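Local coordinates for myosin regulatory light chain, striated adductor muscle (Argopecten irradians, PDB 1WDC), which binds calcium as the regulatory light chain of molluscan muscle myosin and confers calcium dependence on its Mg-ATPase activity, at residues 143-146 / 147-151. Residues are numbered along the deposited sequence; the frame is centred on the assembly and turned at random.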
loop_
_atom_site.group_PDB
_atom_site.type_symbol
_atom_site.label_atom_id
_atom_site.label_comp_id
_atom_site.label_asym_id
_atom_site.label_seq_id
_atom_site.Cartn_x
_atom_site.Cartn_y
_atom_site.Cartn_z
ATOM N N LYS B 143 -7.051 -9.507 -15.279
ATOM C CA LYS B 143 -8.383 -9.744 -15.796
ATOM C C LYS B 143 -9.376 -8.974 -15.027
ATOM O O LYS B 143 -10.402 -8.614 -15.560
ATOM C CB LYS B 143 -8.771 -11.212 -15.721
ATOM C CG LYS B 143 -8.846 -11.876 -17.089
ATOM C CD LYS B 143 -9.015 -10.822 -18.239
ATOM C CE LYS B 143 -7.661 -10.429 -18.895
ATOM N NZ LYS B 143 -7.671 -9.087 -19.599
ATOM N N PHE B 144 -9.185 -8.954 -13.720
ATOM C CA PHE B 144 -10.009 -8.140 -12.854
ATOM C C PHE B 144 -9.990 -6.648 -13.270
ATOM O O PHE B 144 -11.011 -5.964 -13.209
ATOM C CB PHE B 144 -9.533 -8.287 -11.418
ATOM C CG PHE B 144 -10.306 -7.451 -10.447
ATOM C CD1 PHE B 144 -11.513 -7.900 -9.934
ATOM C CD2 PHE B 144 -9.816 -6.214 -10.024
ATOM C CE1 PHE B 144 -12.213 -7.130 -9.002
ATOM C CE2 PHE B 144 -10.511 -5.453 -9.103
ATOM C CZ PHE B 144 -11.704 -5.908 -8.591
ATOM N N THR B 145 -8.825 -6.125 -13.631
ATOM C CA THR B 145 -8.738 -4.741 -14.073
ATOM C C THR B 145 -9.561 -4.488 -15.341
ATOM O O THR B 145 -10.329 -3.529 -15.378
ATOM C CB THR B 145 -7.275 -4.332 -14.301
ATOM O OG1 THR B 145 -6.541 -4.468 -13.072
ATOM C CG2 THR B 145 -7.196 -2.906 -14.781
ATOM N N ALA B 146 -9.417 -5.343 -16.360
ATOM C CA ALA B 146 -10.286 -5.316 -17.533
ATOM C C ALA B 146 -11.792 -5.352 -17.178
ATOM O O ALA B 146 -12.540 -4.475 -17.581
ATOM C CB ALA B 146 -9.933 -6.459 -18.446
ATOM N N MET B 147 -12.186 -6.282 -16.312
ATOM C CA MET B 147 -13.539 -6.371 -15.775
ATOM C C MET B 147 -13.992 -5.083 -15.118
ATOM O O MET B 147 -15.159 -4.718 -15.203
ATOM C CB MET B 147 -13.633 -7.496 -14.742
ATOM C CG MET B 147 -14.707 -7.283 -13.676
ATOM S SD MET B 147 -15.238 -8.810 -12.837
ATOM C CE MET B 147 -14.952 -8.356 -11.169
ATOM N N ILE B 148 -13.116 -4.505 -14.308
ATOM C CA ILE B 148 -13.388 -3.259 -13.587
ATOM C C ILE B 148 -13.391 -2.006 -14.492
ATOM O O ILE B 148 -14.036 -1.012 -14.171
ATOM C CB ILE B 148 -12.390 -3.128 -12.424
ATOM C CG1 ILE B 148 -13.102 -3.453 -11.139
ATOM C CG2 ILE B 148 -11.722 -1.756 -12.342
ATOM C CD1 ILE B 148 -12.490 -2.707 -9.997
ATOM N N LYS B 149 -12.828 -2.132 -15.695
ATOM C CA LYS B 149 -12.789 -1.039 -16.649
ATOM C C LYS B 149 -13.572 -1.314 -17.919
ATOM O O LYS B 149 -13.606 -0.469 -18.804
ATOM C CB LYS B 149 -11.353 -0.717 -17.015
ATOM C CG LYS B 149 -10.576 -0.145 -15.874
ATOM C CD LYS B 149 -10.255 1.291 -16.142
ATOM C CE LYS B 149 -11.481 2.196 -15.988
ATOM N NZ LYS B 149 -11.329 3.532 -16.692
ATOM N N GLY B 150 -14.108 -2.526 -18.053
ATOM C CA GLY B 150 -14.941 -2.865 -19.200
ATOM C C GLY B 150 -14.249 -3.395 -20.446
ATOM O O GLY B 150 -14.912 -3.766 -21.410
ATOM N N SER B 151 -12.922 -3.369 -20.466
ATOM C CA SER B 151 -12.161 -3.971 -21.559
ATOM C C SER B 151 -12.267 -5.483 -21.440
ATOM O O SER B 151 -11.544 -6.219 -22.121
ATOM C CB SER B 151 -10.704 -3.551 -21.454
ATOM O OG SER B 151 -10.354 -3.438 -20.088
#
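Met147 N donates to Lys143 O at 3.0 Å and Ile148 N to Phe144 O at 2.8 Å, two sound i to i+4 bonds that carry helix 141-149 into its last turn. Beyond them the pattern shifts: Lys149 N bonds only weakly to Thr145 O and also reaches Ala146 O, an i to i+3 bond at 3.0 Å with Lys149 N well above the plane of the Ala146 carbonyl. Gly150 then turns to positive phi (88°), where a side chain would press on the preceding carbonyl oxygen, and the helix stops.

Two side chains of the next turn, Met147 and Ile148, close on the ring of Phe144. With CG of Phe144 anti to the backbone N (chi1 179°), the ring reaches along the helix to both. Ile148 CG1 lies over one face, a CH-pi contact 4.2 Å from the centroid, and its CD1 comes to 3.5 Å from Phe144 CE2. Met147 CE approaches obliquely, 3.7 Å from Phe144 CD1. Were the ring cut back to the methyl of an alanine, Ile148 CG1 would probably lose the face it rests on and Met147 CE its apolar neighbour within the helix.

As the last helix of the C-terminal lobe, probably the exiting helix of its second EF-hand-like unit, helix 141-149 sets the Phe144 ring against Phe139 of strand 138-139 and Thr128 of helix 122-131, while Thr145 and Lys149 face helix 86-94; apolar and aromatic side chains of another protein chain touch Phe144, Met147 and Ile148.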